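Mitochondrial antiviral signaling protein (MAVS) (Equus caballus, PDB 4O9L) probably relays antiviral innate immune signals through its caspase recruitment domain, which assembles into prion-like filaments. Local coordinates at residues K10-Q13 and Y14-H18; N54-T57 and L58-L61; E60-T63 and S64-R67. The protein carries 1 engineered substitution. All coordinates share one frame; numbering follows the deposited sequence.

The three interactions are local contacts along two helices of one caspase recruitment domain, and each joins successive helical turns, so none closes a long loop. Interaction 1 comes first, on helix 6-17, and is complete before the other two begin. Interactions 2 and 3 follow on helix 39-66 and overlap in sequence at Glu60 and Leu61, so interaction 3 carries on where interaction 2 ends. Although far apart in sequence, interactions 1 and 3 touch in space: Phe12 CE2 lies 3.2 Å from Arg66 NH2, and Ile15 CG2 lies 3.6 Å from Phe62 CE2. Interaction 2 stays about 6 Å from interaction 1 between nearest atoms and faces helix 27-30 instead.

Interaction 1: residues K10-Q13 and Y14-H18; sequences KTFQ and YIRQH
Lys10-Gln13 and Tyr14-Gln17 are successive turns at the end of helix 6-17, with His18 the first residue beyond it, and the amides of Tyr14, Ile15, Arg16 and Gln17 donate to the carbonyls of Lys10, Thr11, Phe12 and Gln13; the bond from Ile15 N to Thr11 O is 3.0 Å long and close to straight at 168°. Phe12 holds CG anti to its amide nitrogen (chi1 -178°), which carries the ring alongside the next turn. There Phe12 CE2 lies 3.8 Å from Arg16 CG, while the Arg16 guanidinium is turned almost perpendicular to the ring, at 81°. The bent arginine chain also brings that group beside Gln13, whose OE1 stands over one guanidinium face toward its rim, 3.8 Å from NH1. With OE1 over the face and not at an N-H edge, the oxygen makes a polar packing contact with the group. Gln17 runs back past the same turn, its CG 3.2 Å from Gln13 O. Nearby on the buried side, Thr11 CG2 and Ile15 CD1 meet at 4.2 Å, and Trp71 of helix 71-81 packs against both residues. Thr11 OG1 is bonded to Ala7 O, one turn earlier. Where the helix ends, His18 folds back: its ND1 donates to Tyr14 O at 3.0 Å, nearly in the imidazole plane, and Tyr14 CE1 stands over the centre of the ring. Tyr14 O takes the His18 backbone amide as well, so two donors from a single residue grip this carbonyl of the last turn. Phe12 also forms a cation-pi contact with Arg66 of helix 39-66. With its buried Thr11, Phe12 and Ile15 and exposed Arg16 and Gln17, this is the amphipathic first helix of a death-fold helical bundle.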
ATOM      1  N   LYS A  10      -1.157  -9.519   9.567  1.00  5.24           N
ATOM      2  CA  LYS A  10      -0.851 -10.657   8.702  1.00  8.64           C
ATOM      3  C   LYS A  10      -0.638 -10.198   7.268  1.00  8.64           C
ATOM      4  O   LYS A  10       0.280 -10.663   6.574  1.00  5.21           O
ATOM      5  CB  LYS A  10      -1.996 -11.674   8.756  1.00  9.47           C
ATOM      6  CG  LYS A  10      -1.885 -12.789   7.732  1.00 13.06           C
ATOM      7  CD  LYS A  10      -3.047 -13.768   7.856  1.00 16.66           C
ATOM      8  CE  LYS A  10      -3.106 -14.395   9.252  1.00 19.72           C
ATOM      9  NZ  LYS A  10      -4.477 -14.909   9.545  1.00 20.20           N
ATOM     10  N   THR A  11      -1.481  -9.269   6.832  1.00  5.19           N
ATOM     11  CA  THR A  11      -1.376  -8.710   5.490  1.00  4.09           C
ATOM     12  C   THR A  11      -0.091  -7.890   5.336  1.00  4.21           C
ATOM     13  O   THR A  11       0.646  -8.066   4.366  1.00  4.28           O
ATOM     14  CB  THR A  11      -2.603  -7.848   5.137  1.00  3.91           C
ATOM     15  OG1 THR A  11      -3.792  -8.630   5.303  1.00  3.69           O
ATOM     16  CG2 THR A  11      -2.528  -7.346   3.672  1.00  3.37           C
ATOM     17  N   PHE A  12       0.186  -7.013   6.301  1.00  4.30           N
ATOM     18  CA  PHE A  12       1.411  -6.231   6.252  1.00  5.58           C
ATOM     19  C   PHE A  12       2.645  -7.138   6.198  1.00  8.22           C
ATOM     20  O   PHE A  12       3.587  -6.886   5.439  1.00  6.34           O
ATOM     21  CB  PHE A  12       1.504  -5.266   7.436  1.00  4.66           C
ATOM     22  CG  PHE A  12       2.739  -4.404   7.403  1.00  6.07           C
ATOM     23  CD1 PHE A  12       2.768  -3.246   6.637  1.00  5.50           C
ATOM     24  CD2 PHE A  12       3.872  -4.766   8.115  1.00  6.51           C
ATOM     25  CE1 PHE A  12       3.916  -2.453   6.585  1.00  9.56           C
ATOM     26  CE2 PHE A  12       5.026  -3.985   8.067  1.00  9.16           C
ATOM     27  CZ  PHE A  12       5.050  -2.830   7.315  1.00 10.99           C
ATOM     28  N   GLN A  13       2.634  -8.202   6.991  1.00  7.06           N
ATOM     29  CA  GLN A  13       3.775  -9.106   7.034  1.00  9.07           C
ATOM     30  C   GLN A  13       3.939  -9.863   5.719  1.00  6.05           C
ATOM     31  O   GLN A  13       5.059 -10.136   5.276  1.00  8.45           O
ATOM     32  CB  GLN A  13       3.658 -10.073   8.219  1.00 10.38           C
ATOM     33  CG  GLN A  13       3.673  -9.383   9.594  1.00 13.52           C
ATOM     34  CD  GLN A  13       4.876  -8.461   9.796  1.00 21.98           C
ATOM     35  OE1 GLN A  13       5.992  -8.763   9.359  1.00 25.81           O
ATOM     36  NE2 GLN A  13       4.652  -7.333  10.471  1.00 24.91           N
ATOM     37  N   TYR A  14       2.822 -10.191   5.089  1.00  9.26           N
ATOM     38  CA  TYR A  14       2.859 -10.853   3.795  1.00  8.24           C
ATOM     39  C   TYR A  14       3.511  -9.945   2.752  1.00  8.40           C
ATOM     40  O   TYR A  14       4.400 -10.385   2.010  1.00  6.25           O
ATOM     41  CB  TYR A  14       1.450 -11.255   3.352  1.00  5.28           C
ATOM     42  CG  TYR A  14       1.389 -11.765   1.927  1.00 10.73           C
ATOM     43  CD1 TYR A  14       1.762 -13.069   1.613  1.00 14.28           C
ATOM     44  CD2 TYR A  14       0.956 -10.940   0.897  1.00 20.90           C
ATOM     45  CE1 TYR A  14       1.698 -13.539   0.293  1.00 21.47           C
ATOM     46  CE2 TYR A  14       0.892 -11.392  -0.423  1.00 21.00           C
ATOM     47  CZ  TYR A  14       1.264 -12.687  -0.719  1.00 24.25           C
ATOM     48  OH  TYR A  14       1.191 -13.125  -2.030  1.00 26.88           O
ATOM     49  N   ILE A  15       3.063  -8.689   2.691  1.00  4.92           N
ATOM     50  CA  ILE A  15       3.607  -7.732   1.730  1.00  4.73           C
ATOM     51  C   ILE A  15       5.119  -7.588   1.948  1.00 11.97           C
ATOM     52  O   ILE A  15       5.900  -7.635   0.995  1.00  9.12           O
ATOM     53  CB  ILE A  15       2.881  -6.363   1.813  1.00  4.19           C
ATOM     54  CG1 ILE A  15       1.422  -6.510   1.359  1.00  3.82           C
ATOM     55  CG2 ILE A  15       3.575  -5.327   0.946  1.00  6.60           C
ATOM     56  CD1 ILE A  15       0.517  -5.289   1.675  1.00  4.12           C
ATOM     57  N   ARG A  16       5.517  -7.450   3.214  1.00  7.42           N
ATOM     58  CA  ARG A  16       6.924  -7.411   3.620  1.00 11.09           C
ATOM     59  C   ARG A  16       7.726  -8.598   3.093  1.00 14.78           C
ATOM     60  O   ARG A  16       8.770  -8.426   2.452  1.00 16.03           O
ATOM     61  CB  ARG A  16       7.019  -7.408   5.153  1.00 20.38           C
ATOM     62  CG  ARG A  16       7.194  -6.038   5.786  1.00 34.47           C
ATOM     63  CD  ARG A  16       8.654  -5.790   6.183  1.00 46.05           C
ATOM     64  NE  ARG A  16       9.093  -6.655   7.283  1.00 52.01           N
ATOM     65  CZ  ARG A  16       9.057  -6.318   8.572  1.00 53.94           C
ATOM     66  NH1 ARG A  16       9.482  -7.173   9.495  1.00 53.37           N
ATOM     67  NH2 ARG A  16       8.597  -5.127   8.942  1.00 53.90           N
ATOM     68  N   GLN A  17       7.251  -9.805   3.380  1.00 12.05           N
ATOM     69  CA  GLN A  17       7.965 -11.016   2.981  1.00 15.92           C
ATOM     70  C   GLN A  17       7.995 -11.203   1.463  1.00 17.18           C
ATOM     71  O   GLN A  17       8.921 -11.810   0.923  1.00 20.51           O
ATOM     72  CB  GLN A  17       7.357 -12.247   3.657  1.00 22.99           C
ATOM     73  CG  GLN A  17       7.505 -12.260   5.172  1.00 35.31           C
ATOM     74  CD  GLN A  17       6.665 -13.341   5.839  1.00 45.90           C
ATOM     75  OE1 GLN A  17       6.173 -14.257   5.174  1.00 53.19           O
ATOM     76  NE2 GLN A  17       6.486 -13.231   7.157  1.00 42.79           N
ATOM     77  N   HIS A  18       6.986 -10.677   0.778  1.00 10.99           N
ATOM     78  CA  HIS A  18       6.884 -10.848  -0.676  1.00  6.85           C
ATOM     79  C   HIS A  18       7.030  -9.537  -1.420  1.00  6.36           C
ATOM     80  O   HIS A  18       6.408  -9.353  -2.469  1.00 13.02           O
ATOM     81  CB  HIS A  18       5.538 -11.481  -1.044  1.00 10.27           C
ATOM     82  CG  HIS A  18       5.350 -12.872  -0.501  1.00 17.71           C
ATOM     83  ND1 HIS A  18       5.099 -13.112   0.841  1.00 20.61           N
ATOM     84  CD2 HIS A  18       5.393 -14.063  -1.105  1.00 25.81           C
ATOM     85  CE1 HIS A  18       4.992 -14.413   1.018  1.00 27.03           C
ATOM     86  NE2 HIS A  18       5.158 -15.028  -0.129  1.00 26.12           N
TER

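Interaction 2: residues N54-T57 and L58-L61; sequences NQDT and LLEL
Asn54-Thr57 and Leu58-Leu61 are consecutive turns of helix 39-66, the first of them opening at a kink, where the amides of Asn54 and Gln55 have no bond to the turn before. The bonds between the turns are uneven: Leu61 N to Thr57 O is short at 2.7 Å, Leu58 N to Asn54 O is 2.8 Å, and Leu59 N to Gln55 O is weak at 3.4 Å. Side chains meet the preceding turn mainly through their CB atoms. Leu58 CB lies 3.2 Å from Asn54 O, and Leu61 CB packs 3.3 Å from Thr57 O. With CG anti to the backbone nitrogen (chi1 -170°), Leu58 sends its methyl branch toward the core, against Val27 and Ile25. Leu61 reaches Ile30 and Leu31 on the same side. On the outer surface Leu59 crosses Asp56 at a slant, its CD1 loosely approaching Asp56 OD1 at 4.2 Å. Asn54 and Thr57 find their polar partners outside the two segments: Asn54 receives the Val27 amide on OD1 and donates through ND2 to Ile25 O, while Thr57 OG1 bonds to Gly53 O. Asn54 thereby fastens the turn at the kink to the start of helix 27-30, and Leu58 and Leu61 form part of the apolar side that helix 39-66 turns to the core of the CARD bundle.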
ATOM      1  N   ASN A  54      11.047   5.202  -6.881  1.00  4.37           N
ATOM      2  CA  ASN A  54       9.925   4.298  -6.652  1.00  4.17           C
ATOM      3  C   ASN A  54      10.177   3.240  -5.577  1.00  6.25           C
ATOM      4  O   ASN A  54       9.362   3.042  -4.671  1.00  4.32           O
ATOM      5  CB  ASN A  54       9.521   3.611  -7.963  1.00  8.61           C
ATOM      6  CG  ASN A  54       8.117   3.044  -7.907  1.00  6.30           C
ATOM      7  OD1 ASN A  54       7.135   3.800  -7.935  1.00  7.45           O
ATOM      8  ND2 ASN A  54       8.007   1.707  -7.823  1.00  4.13           N
ATOM      9  N   GLN A  55      11.316   2.566  -5.682  1.00  4.63           N
ATOM     10  CA  GLN A  55      11.591   1.405  -4.849  1.00  6.75           C
ATOM     11  C   GLN A  55      11.638   1.751  -3.353  1.00  7.49           C
ATOM     12  O   GLN A  55      10.962   1.112  -2.550  1.00  4.80           O
ATOM     13  CB  GLN A  55      12.880   0.728  -5.322  1.00 10.79           C
ATOM     14  CG  GLN A  55      13.354  -0.433  -4.471  1.00 24.49           C
ATOM     15  CD  GLN A  55      14.692  -0.977  -4.944  1.00 30.69           C
ATOM     16  OE1 GLN A  55      15.748  -0.409  -4.646  1.00 32.60           O
ATOM     17  NE2 GLN A  55      14.654  -2.076  -5.691  1.00 32.22           N
ATOM     18  N   ASP A  56      12.406   2.773  -2.975  1.00  5.68           N
ATOM     19  CA  ASP A  56      12.471   3.167  -1.568  1.00  7.57           C
ATOM     20  C   ASP A  56      11.168   3.794  -1.077  1.00  8.40           C
ATOM     21  O   ASP A  56      10.774   3.585   0.075  1.00  9.92           O
ATOM     22  CB  ASP A  56      13.657   4.101  -1.299  1.00  7.25           C
ATOM     23  CG  ASP A  56      14.993   3.371  -1.328  1.00 14.68           C
ATOM     24  OD1 ASP A  56      15.035   2.184  -0.942  0.70 13.67           O
ATOM     25  OD2 ASP A  56      16.005   3.985  -1.729  1.00 25.12           O
ATOM     26  N   THR A  57      10.498   4.546  -1.949  1.00  7.73           N
ATOM     27  CA  THR A  57       9.233   5.198  -1.588  1.00  4.14           C
ATOM     28  C   THR A  57       8.111   4.174  -1.412  1.00  3.92           C
ATOM     29  O   THR A  57       7.197   4.355  -0.604  1.00  3.83           O
ATOM     30  CB  THR A  57       8.847   6.269  -2.628  1.00  3.99           C
ATOM     31  OG1 THR A  57       9.963   7.150  -2.803  1.00  4.23           O
ATOM     32  CG2 THR A  57       7.647   7.084  -2.159  1.00  6.86           C
ATOM     33  N   LEU A  58       8.199   3.078  -2.152  1.00  3.91           N
ATOM     34  CA  LEU A  58       7.237   2.008  -1.996  1.00  6.18           C
ATOM     35  C   LEU A  58       7.341   1.400  -0.590  1.00  6.29           C
ATOM     36  O   LEU A  58       6.322   1.085   0.035  1.00  6.22           O
ATOM     37  CB  LEU A  58       7.446   0.954  -3.084  1.00  8.01           C
ATOM     38  CG  LEU A  58       6.368  -0.116  -3.194  1.00 13.78           C
ATOM     39  CD1 LEU A  58       5.014   0.520  -3.482  1.00  9.22           C
ATOM     40  CD2 LEU A  58       6.745  -1.121  -4.284  1.00 18.65           C
ATOM     41  N   LEU A  59       8.566   1.244  -0.084  1.00  6.25           N
ATOM     42  CA  LEU A  59       8.751   0.754   1.279  1.00  6.72           C
ATOM     43  C   LEU A  59       8.076   1.718   2.255  1.00  6.26           C
ATOM     44  O   LEU A  59       7.332   1.310   3.162  1.00  5.56           O
ATOM     45  CB  LEU A  59      10.236   0.614   1.608  1.00  9.61           C
ATOM     46  CG  LEU A  59      10.979  -0.532   0.908  1.00 17.91           C
ATOM     47  CD1 LEU A  59      12.479  -0.418   1.108  1.00 20.10           C
ATOM     48  CD2 LEU A  59      10.493  -1.887   1.409  1.00 18.88           C
ATOM     49  N   GLU A  60       8.320   3.009   2.050  1.00  4.52           N
ATOM     50  CA  GLU A  60       7.751   4.030   2.915  1.00  4.57           C
ATOM     51  C   GLU A  60       6.226   4.076   2.785  1.00  4.21           C
ATOM     52  O   GLU A  60       5.511   4.326   3.760  1.00  5.50           O
ATOM     53  CB  GLU A  60       8.401   5.388   2.619  1.00  4.71           C
ATOM     54  CG  GLU A  60       7.833   6.562   3.411  1.00  4.88           C
ATOM     55  CD  GLU A  60       7.902   6.366   4.914  1.00  9.76           C
ATOM     56  OE1 GLU A  60       8.789   5.623   5.405  1.00 10.61           O
ATOM     57  OE2 GLU A  60       7.056   6.969   5.613  1.00 11.56           O
ATOM     58  N   LEU A  61       5.731   3.810   1.584  1.00  6.74           N
ATOM     59  CA  LEU A  61       4.290   3.799   1.342  1.00  7.26           C
ATOM     60  C   LEU A  61       3.574   2.755   2.213  1.00  5.22           C
ATOM     61  O   LEU A  61       2.536   3.037   2.816  1.00  6.01           O
ATOM     62  CB  LEU A  61       3.995   3.547  -0.141  1.00  3.33           C
ATOM     63  CG  LEU A  61       2.508   3.433  -0.517  1.00  4.50           C
ATOM     64  CD1 LEU A  61       1.753   4.696  -0.108  1.00  7.22           C
ATOM     65  CD2 LEU A  61       2.321   3.166  -2.011  1.00  6.04           C
TER

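Interaction 3: residues E60-T63 and S64-R67; sequences ELFT and SLRR
The Arg67 guanidinium has Thr63 O over the centre of one face, 3.6 Å from CZ, and Glu60 OE2 at its edge, close to its plane. The edge contact is a long, weak salt bridge, with 3.4 Å between Glu60 OE2 and Arg67 NH1; carboxylate and guanidinium planes differ by only 26°, although the side chains cross at about a right angle. A bend at chi3 (-95°) turns the arginine head back over the last turn, where the carbonyl oxygen above its face probably adds a mild electrostatic attraction. The Phe62 and Leu65 side chains run side by side in the same direction, with Leu65 CD1 set obliquely to the ring, 4.1 Å from Phe62 CD1. Leu65 CD1 also lies 4.1 Å from Leu61 CG, so this methyl group touches both Leu61 and Phe62. Beyond them, Leu75 packs on Phe62 and Trp71 on Leu65, both from helix 71-81. Ser64 sets the polar side. Its OG, placed beside its own backbone nitrogen (chi1 -68°), donates to Glu60 O at 2.9 Å from above the carbonyl plane, while Ser64 N reaches the same oxygen at 2.8 Å from the opposite face. Two bonds thus grip a single carbonyl. Ser64 OG also lies 3.0 Å from Glu60 OE2 and is bonded to Arg44 NH2, and Arg44 NH1 is the stronger salt-bridge partner of that carboxylate oxygen. With Arg44 and, more weakly, Arg67 paired to it, the Glu60 carboxylate is probably held in its charged form. Leu65 N and Arg66 N continue the helical bonding to Leu61 O and Phe62 O. A serine hydroxyl donating a hydrogen bond to the carbonyl four residues earlier is a familiar intrahelical motif; here it occurs near the end of helix 39-66, whose inner side contributes to the hydrophobic core of the death fold.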
ATOM      1  N   GLU A  60       8.320   3.009   2.050  1.00  4.52           N
ATOM      2  CA  GLU A  60       7.751   4.030   2.915  1.00  4.57           C
ATOM      3  C   GLU A  60       6.226   4.076   2.785  1.00  4.21           C
ATOM      4  O   GLU A  60       5.511   4.326   3.760  1.00  5.50           O
ATOM      5  CB  GLU A  60       8.401   5.388   2.619  1.00  4.71           C
ATOM      6  CG  GLU A  60       7.833   6.562   3.411  1.00  4.88           C
ATOM      7  CD  GLU A  60       7.902   6.366   4.914  1.00  9.76           C
ATOM      8  OE1 GLU A  60       8.789   5.623   5.405  1.00 10.61           O
ATOM      9  OE2 GLU A  60       7.056   6.969   5.613  1.00 11.56           O
ATOM     10  N   LEU A  61       5.731   3.810   1.584  1.00  6.74           N
ATOM     11  CA  LEU A  61       4.290   3.799   1.342  1.00  7.26           C
ATOM     12  C   LEU A  61       3.574   2.755   2.213  1.00  5.22           C
ATOM     13  O   LEU A  61       2.536   3.037   2.816  1.00  6.01           O
ATOM     14  CB  LEU A  61       3.995   3.547  -0.141  1.00  3.33           C
ATOM     15  CG  LEU A  61       2.508   3.433  -0.517  1.00  4.50           C
ATOM     16  CD1 LEU A  61       1.753   4.696  -0.108  1.00  7.22           C
ATOM     17  CD2 LEU A  61       2.321   3.166  -2.011  1.00  6.04           C
ATOM     18  N   PHE A  62       4.139   1.553   2.290  1.00  3.65           N
ATOM     19  CA  PHE A  62       3.494   0.484   3.054  1.00  3.68           C
ATOM     20  C   PHE A  62       3.484   0.777   4.548  1.00  3.98           C
ATOM     21  O   PHE A  62       2.464   0.578   5.221  1.00  4.12           O
ATOM     22  CB  PHE A  62       4.115  -0.885   2.732  1.00  6.73           C
ATOM     23  CG  PHE A  62       3.776  -1.395   1.344  1.00  8.30           C
ATOM     24  CD1 PHE A  62       2.448  -1.439   0.909  1.00  3.27           C
ATOM     25  CD2 PHE A  62       4.777  -1.818   0.474  1.00  9.90           C
ATOM     26  CE1 PHE A  62       2.122  -1.910  -0.369  1.00  3.17           C
ATOM     27  CE2 PHE A  62       4.465  -2.290  -0.811  1.00  6.81           C
ATOM     28  CZ  PHE A  62       3.135  -2.330  -1.231  1.00  5.14           C
ATOM     29  N   THR A  63       4.596   1.280   5.080  1.00  4.35           N
ATOM     30  CA  THR A  63       4.607   1.638   6.502  1.00  7.30           C
ATOM     31  C   THR A  63       3.714   2.855   6.764  1.00  6.03           C
ATOM     32  O   THR A  63       3.121   2.984   7.841  1.00  5.81           O
ATOM     33  CB  THR A  63       6.047   1.789   7.089  1.00 11.02           C
ATOM     34  OG1 THR A  63       6.728   2.861   6.445  1.00 12.47           O
ATOM     35  CG2 THR A  63       6.842   0.525   6.860  1.00 14.04           C
ATOM     36  N   SER A  64       3.591   3.736   5.775  1.00  4.47           N
ATOM     37  CA  SER A  64       2.660   4.858   5.899  1.00  4.49           C
ATOM     38  C   SER A  64       1.209   4.378   5.894  1.00  4.24           C
ATOM     39  O   SER A  64       0.384   4.856   6.677  1.00  6.78           O
ATOM     40  CB  SER A  64       2.877   5.887   4.783  1.00  5.86           C
ATOM     41  OG  SER A  64       4.128   6.531   4.949  1.00  8.82           O
ATOM     42  N   LEU A  65       0.900   3.440   5.004  1.00  3.85           N
ATOM     43  CA  LEU A  65      -0.451   2.885   4.916  1.00  5.14           C
ATOM     44  C   LEU A  65      -0.847   2.234   6.240  1.00  3.85           C
ATOM     45  O   LEU A  65      -1.941   2.442   6.754  1.00  4.20           O
ATOM     46  CB  LEU A  65      -0.539   1.873   3.764  1.00  3.28           C
ATOM     47  CG  LEU A  65      -0.652   2.450   2.342  1.00  3.10           C
ATOM     48  CD1 LEU A  65      -0.471   1.345   1.305  1.00  3.74           C
ATOM     49  CD2 LEU A  65      -2.001   3.145   2.140  1.00  3.09           C
ATOM     50  N   ARG A  66       0.088   1.485   6.810  1.00  4.04           N
ATOM     51  CA  ARG A  66      -0.150   0.700   8.017  1.00  4.31           C
ATOM     52  C   ARG A  66      -0.604   1.544   9.228  1.00  9.67           C
ATOM     53  O   ARG A  66      -1.288   1.039  10.128  1.00  5.45           O
ATOM     54  CB  ARG A  66       1.124  -0.099   8.342  1.00  4.59           C
ATOM     55  CG  ARG A  66       1.020  -1.016   9.536  1.00 16.07           C
ATOM     56  CD  ARG A  66       2.390  -1.486   9.974  1.00 22.89           C
ATOM     57  NE  ARG A  66       2.298  -2.737  10.719  1.00 36.09           N
ATOM     58  CZ  ARG A  66       3.341  -3.390  11.213  1.00 45.11           C
ATOM     59  NH1 ARG A  66       3.159  -4.526  11.876  1.00 48.52           N
ATOM     60  NH2 ARG A  66       4.565  -2.905  11.042  1.00 47.63           N
ATOM     61  N   ARG A  67      -0.243   2.826   9.236  1.00  4.94           N
ATOM     62  CA  ARG A  67      -0.667   3.754  10.286  1.00  5.45           C
ATOM     63  C   ARG A  67      -2.109   4.260  10.108  1.00  5.35           C
ATOM     64  O   ARG A  67      -2.650   4.931  10.989  1.00  9.11           O
ATOM     65  CB  ARG A  67       0.265   4.975  10.326  1.00 12.46           C
ATOM     66  CG  ARG A  67       1.698   4.693  10.766  1.00 19.56           C
ATOM     67  CD  ARG A  67       2.521   5.994  10.942  1.00 16.63           C
ATOM     68  NE  ARG A  67       3.298   6.320   9.747  1.00 22.50           N
ATOM     69  CZ  ARG A  67       4.503   5.820   9.484  1.00 23.17           C
ATOM     70  NH1 ARG A  67       5.146   6.167   8.369  1.00 23.91           N
ATOM     71  NH2 ARG A  67       5.062   4.975  10.343  1.00 19.07           N
TER